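Local atomic coordinates of Pab-dependent poly(a)-specific ribonuclease subunit PAN2 (Neurospora crassa, PDB entry 4CZW), a protein that degrades poly(A) tails of mRNA from the 3' end as the catalytic subunit of the PAN2-PAN3 deadenylation complex. Residues Thr138-Asp143 with Phe204-Leu208; Ala265-Thr271 with Pro387-Gln393. One frame throughout, in Å; residues are numbered along the deposited sequence.

Contact 1: Thr138-Asp143 with Phe204-Leu208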
# COMPACT_ATOMS: atom_id res chain seq x y z
N THR A 138 -5.38 -10.93 -4.31
CA THR A 138 -3.99 -11.36 -4.39
C THR A 138 -3.64 -11.73 -5.83
O THR A 138 -2.57 -11.38 -6.33
CB THR A 138 -3.72 -12.57 -3.47
OG1 THR A 138 -4.13 -12.25 -2.13
CG2 THR A 138 -2.24 -12.92 -3.48
N MSE A 139 -4.55 -12.43 -6.49
CA MSE A 139 -4.36 -12.80 -7.89
C MSE A 139 -4.53 -11.58 -8.80
O MSE A 139 -3.80 -11.41 -9.77
CB MSE A 139 -5.35 -13.90 -8.29
CG MSE A 139 -5.13 -15.22 -7.56
SE MSE A 139 -6.36 -16.62 -8.11
CE MSE A 139 -8.02 -15.90 -7.37
N PHE A 140 -5.50 -10.73 -8.46
CA PHE A 140 -5.79 -9.53 -9.24
C PHE A 140 -4.63 -8.54 -9.19
O PHE A 140 -4.24 -7.97 -10.21
CB PHE A 140 -7.07 -8.87 -8.75
CG PHE A 140 -7.53 -7.71 -9.60
CD1 PHE A 140 -8.21 -7.93 -10.78
CD2 PHE A 140 -7.27 -6.40 -9.20
CE1 PHE A 140 -8.63 -6.86 -11.56
CE2 PHE A 140 -7.69 -5.34 -9.98
CZ PHE A 140 -8.38 -5.57 -11.16
N LEU A 141 -4.09 -8.33 -7.99
CA LEU A 141 -2.99 -7.38 -7.81
C LEU A 141 -1.71 -7.84 -8.50
O LEU A 141 -1.09 -7.07 -9.23
CB LEU A 141 -2.72 -7.15 -6.32
CG LEU A 141 -3.59 -6.10 -5.63
CD1 LEU A 141 -3.18 -5.93 -4.18
CD2 LEU A 141 -3.49 -4.77 -6.37
N PHE A 142 -1.32 -9.09 -8.26
CA PHE A 142 -0.11 -9.65 -8.85
C PHE A 142 -0.14 -9.58 -10.37
O PHE A 142 0.90 -9.40 -11.01
CB PHE A 142 0.09 -11.09 -8.40
CG PHE A 142 0.90 -11.22 -7.14
CD1 PHE A 142 0.44 -10.69 -5.94
CD2 PHE A 142 2.12 -11.88 -7.14
CE1 PHE A 142 1.18 -10.81 -4.78
CE2 PHE A 142 2.86 -12.01 -5.99
CZ PHE A 142 2.39 -11.47 -4.80
N ASP A 143 -1.33 -9.71 -10.95
CA ASP A 143 -1.49 -9.63 -12.40
C ASP A 143 -1.39 -8.18 -12.87
O ASP A 143 -0.72 -7.89 -13.86
CB ASP A 143 -2.83 -10.23 -12.82
CG ASP A 143 -3.06 -10.16 -14.32
OD1 ASP A 143 -2.06 -10.22 -15.07
OD2 ASP A 143 -4.23 -10.04 -14.74
N PHE A 204 0.56 -16.45 -11.61
CA PHE A 204 1.08 -15.44 -10.69
C PHE A 204 0.98 -15.92 -9.25
O PHE A 204 1.92 -15.76 -8.46
CB PHE A 204 0.33 -14.11 -10.85
CG PHE A 204 0.58 -13.42 -12.17
CD1 PHE A 204 1.80 -12.81 -12.42
CD2 PHE A 204 -0.40 -13.38 -13.14
CE1 PHE A 204 2.03 -12.17 -13.63
CE2 PHE A 204 -0.18 -12.74 -14.35
CZ PHE A 204 1.04 -12.14 -14.59
N VAL A 205 -0.17 -16.50 -8.91
CA VAL A 205 -0.41 -17.00 -7.56
C VAL A 205 -0.81 -18.48 -7.60
O VAL A 205 -1.72 -18.86 -8.34
CB VAL A 205 -1.51 -16.20 -6.85
CG1 VAL A 205 -1.75 -16.75 -5.45
CG2 VAL A 205 -1.13 -14.72 -6.78
N ASN A 206 -0.13 -19.30 -6.81
CA ASN A 206 -0.41 -20.73 -6.78
C ASN A 206 -1.41 -21.11 -5.69
O ASN A 206 -1.60 -20.37 -4.72
CB ASN A 206 0.89 -21.52 -6.58
CG ASN A 206 1.76 -21.50 -7.82
OD1 ASN A 206 2.68 -20.69 -7.94
ND2 ASN A 206 1.48 -22.41 -8.75
N LYS A 207 -2.05 -22.26 -5.86
CA LYS A 207 -3.03 -22.75 -4.90
C LYS A 207 -2.59 -24.08 -4.30
O LYS A 207 -2.11 -24.96 -5.01
CB LYS A 207 -4.40 -22.91 -5.57
CG LYS A 207 -4.93 -21.65 -6.23
CD LYS A 207 -6.28 -21.91 -6.90
CE LYS A 207 -6.81 -20.67 -7.59
NZ LYS A 207 -8.12 -20.92 -8.24
N LEU A 208 -2.74 -24.22 -2.99
CA LEU A 208 -2.38 -25.45 -2.31
C LEU A 208 -3.34 -26.58 -2.68
O LEU A 208 -4.49 -26.33 -3.05
CB LEU A 208 -2.37 -25.25 -0.79
CG LEU A 208 -1.34 -24.26 -0.24
CD1 LEU A 208 -1.33 -24.29 1.28
CD2 LEU A 208 0.04 -24.56 -0.79
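Met-139 and Val-205 bring their CA atoms to 5.8 Å, and one helical turn on Phe-142 and Phe-204 approach similarly, as the chain leading into strand 206-207 runs past the side of helix 130-149. Val-205 has its CG1 anti to the backbone N (chi1 179°), which turns CG2 to the helix; that methyl touches the Thr-138 carbonyl oxygen at 3.7 Å and lies over one face of the Phe-142 ring, 4.1 Å from CG. Met-139, a selenomethionine in this model, comes in from the flank: its CG meets Val-205 CB at 3.8 Å, and the two side chains cross at about a right angle. Farther out its SE lies 4.1 Å from CE of Lys-207, so what the lysine brings here is its aliphatic stem. At the other end, CB of Phe-142 rests against CB of Phe-204 at 3.9 Å, and the Phe-204 ring turns one face to the helix backbone. Asp-143 CA sits over that face in a CH-pi contact, 4.0 Å from the ring centroid and 16° off the normal, and the Phe-142 carbonyl oxygen lies above the same face nearer the rim, 3.8 Å from CD1. The Asp-143 carboxylate is turned 34° from the ring plane, with OD1 beside CE2. The Thr-138 hydroxyl is held within its own helix by Val-134 O, and its CG2 is the branch that meets Val-205. With no hydrogen bond or salt bridge crossing between the segments, the contact is held by apolar packing and a ring laid on the helix surface; Phe-142 also touches Ala-268 and Val-205 touches Cys-270, so this packing joins helix 130-149 to strand 266-270 of the ubiquitin-protease-like domain.

Contact 2: Ala265-Thr271 with Pro387-Gln393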
# COMPACT_ATOMS: atom_id res chain seq x y z
N ALA A 265 10.52 -15.53 -7.47
CA ALA A 265 11.29 -15.06 -6.33
C ALA A 265 10.35 -14.74 -5.17
O ALA A 265 10.70 -14.91 -4.00
CB ALA A 265 12.11 -13.84 -6.70
N VAL A 266 9.15 -14.27 -5.51
CA VAL A 266 8.10 -14.05 -4.52
C VAL A 266 7.03 -15.12 -4.67
O VAL A 266 6.36 -15.21 -5.70
CB VAL A 266 7.46 -12.66 -4.67
CG1 VAL A 266 6.30 -12.50 -3.70
CG2 VAL A 266 8.50 -11.57 -4.44
N LEU A 267 6.86 -15.94 -3.64
CA LEU A 267 5.95 -17.08 -3.71
C LEU A 267 4.67 -16.85 -2.91
O LEU A 267 4.62 -17.08 -1.71
CB LEU A 267 6.66 -18.34 -3.20
CG LEU A 267 5.92 -19.67 -3.39
CD1 LEU A 267 5.68 -19.94 -4.86
CD2 LEU A 267 6.69 -20.81 -2.74
N ALA A 268 3.63 -16.38 -3.60
CA ALA A 268 2.32 -16.19 -2.99
C ALA A 268 1.50 -17.47 -3.09
O ALA A 268 1.41 -18.07 -4.16
CB ALA A 268 1.59 -15.02 -3.63
N LEU A 269 0.89 -17.87 -1.98
CA LEU A 269 0.17 -19.14 -1.93
C LEU A 269 -1.23 -19.00 -1.34
O LEU A 269 -1.41 -18.44 -0.26
CB LEU A 269 0.97 -20.16 -1.12
CG LEU A 269 2.37 -20.50 -1.62
CD1 LEU A 269 3.08 -21.43 -0.65
CD2 LEU A 269 2.32 -21.11 -3.01
N CYS A 270 -2.22 -19.54 -2.05
CA CYS A 270 -3.59 -19.61 -1.54
C CYS A 270 -3.83 -20.98 -0.91
O CYS A 270 -3.60 -22.01 -1.54
CB CYS A 270 -4.60 -19.35 -2.64
SG CYS A 270 -4.64 -17.64 -3.23
N THR A 271 -4.29 -20.98 0.34
CA THR A 271 -4.45 -22.22 1.10
C THR A 271 -5.58 -23.10 0.58
O THR A 271 -5.49 -24.32 0.64
CB THR A 271 -4.69 -21.92 2.59
OG1 THR A 271 -5.83 -21.07 2.73
CG2 THR A 271 -3.48 -21.24 3.20
N PRO A 387 -5.47 -19.79 8.06
CA PRO A 387 -4.69 -19.03 7.08
C PRO A 387 -5.36 -19.01 5.70
O PRO A 387 -5.95 -20.01 5.29
CB PRO A 387 -3.36 -19.78 7.03
CG PRO A 387 -3.73 -21.18 7.36
CD PRO A 387 -4.84 -21.09 8.37
N VAL A 388 -5.26 -17.88 5.01
CA VAL A 388 -5.86 -17.74 3.69
C VAL A 388 -4.78 -17.58 2.62
O VAL A 388 -4.76 -18.31 1.63
CB VAL A 388 -6.82 -16.54 3.63
CG1 VAL A 388 -7.41 -16.41 2.23
CG2 VAL A 388 -7.92 -16.70 4.66
N VAL A 389 -3.90 -16.61 2.82
CA VAL A 389 -2.79 -16.37 1.91
C VAL A 389 -1.46 -16.48 2.64
O VAL A 389 -1.27 -15.87 3.69
CB VAL A 389 -2.89 -14.99 1.23
CG1 VAL A 389 -1.78 -14.81 0.21
CG2 VAL A 389 -4.25 -14.82 0.57
N VAL A 390 -0.54 -17.26 2.09
CA VAL A 390 0.78 -17.44 2.68
C VAL A 390 1.85 -16.88 1.75
O VAL A 390 1.87 -17.18 0.56
CB VAL A 390 1.06 -18.92 2.97
CG1 VAL A 390 2.46 -19.09 3.55
CG2 VAL A 390 0.02 -19.48 3.92
N MSE A 391 2.75 -16.06 2.30
CA MSE A 391 3.74 -15.36 1.48
C MSE A 391 5.17 -15.80 1.77
O MSE A 391 5.66 -15.65 2.89
CB MSE A 391 3.61 -13.85 1.69
CG MSE A 391 4.46 -13.02 0.74
SE MSE A 391 3.72 -12.95 -1.06
CE MSE A 391 2.06 -11.98 -0.67
N PHE A 392 5.83 -16.34 0.75
CA PHE A 392 7.25 -16.67 0.84
C PHE A 392 8.05 -15.81 -0.13
O PHE A 392 7.55 -15.39 -1.17
CB PHE A 392 7.48 -18.15 0.52
CG PHE A 392 7.11 -19.09 1.63
CD1 PHE A 392 8.02 -19.39 2.63
CD2 PHE A 392 5.86 -19.68 1.66
CE1 PHE A 392 7.69 -20.26 3.65
CE2 PHE A 392 5.52 -20.55 2.68
CZ PHE A 392 6.43 -20.84 3.68
N GLN A 393 9.30 -15.54 0.23
CA GLN A 393 10.24 -14.92 -0.69
C GLN A 393 11.60 -15.58 -0.52
O GLN A 393 11.87 -16.18 0.52
CB GLN A 393 10.34 -13.41 -0.47
CG GLN A 393 11.32 -12.99 0.61
CD GLN A 393 11.78 -11.55 0.45
OE1 GLN A 393 11.25 -10.81 -0.38
NE2 GLN A 393 12.78 -11.16 1.22
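Thr-271 sets its OG1 between the backbone N and the carbonyl carbon (chi1 56°), which turns the hydroxyl to Pro-387 and Val-388, while Met-391 folds at chi2 (75°) and chi3 (65°) so that its selenium reaches across to the facing strand. OG1 lies 2.8 Å from Pro-387 O and 3.2 Å from Val-388 O; its one proton may go to either, whereas the Thr-271 N-H makes a nearly straight bond of 3.0 Å to Val-388 O. An alanine at Thr-271 would keep that backbone bond but would probably leave the Pro-387 and Val-388 carbonyls without the hydroxyl they share and open a gap beside Val-390 CG2, where the threonine methyl packs.

The strands run antiparallel. Leu-267 with Phe-392 and Leu-269 with Val-390 are hydrogen-bonded pairs, each joined by two N-H to carbonyl bonds; Val-390 N to Leu-269 O, at 2.8 Å, is nearly linear. On one face Met-391 SE touches Val-266 CG1 at 3.7 Å and Ala-268 CB at 3.9 Å. On the other, Leu-267 CB meets Phe-392 CB at 3.8 Å, and Leu-269 CD1 reaches Phe-392 CD2 at 4.0 Å, the two side chains crossing obliquely.

Every residue here is buried: helix 61-71 covers Val-266 through Leu-62 and Leu-63, and helix 130-149 covers Val-388 and Val-389; these two form a classic beta bulge against strand 321-334, whose Leu-325 touches both Val-390 and Phe-392.

In the fold
The centres of the two contacts lie about 9 Å apart, on one side of the chain's centre and within the ubiquitin-protease-like domain of a piece that also carries the exonuclease domain. They come in series: contact 1 closes before contact 2 opens. Strand 266-270 joins them, parallel to strand 206-207 and antiparallel to strand 385-394; Cys-270 pairs through its N with Asn-206 O and through its O with Leu-208 N, both probable hydrogen bonds. Helix 130-149 touches both, since Thr-138 of contact 1 also meets Val-389 of contact 2. Together they tie a helix to one mixed sheet of this peptidase fold, here predicted to be inactive and serving as a scaffold.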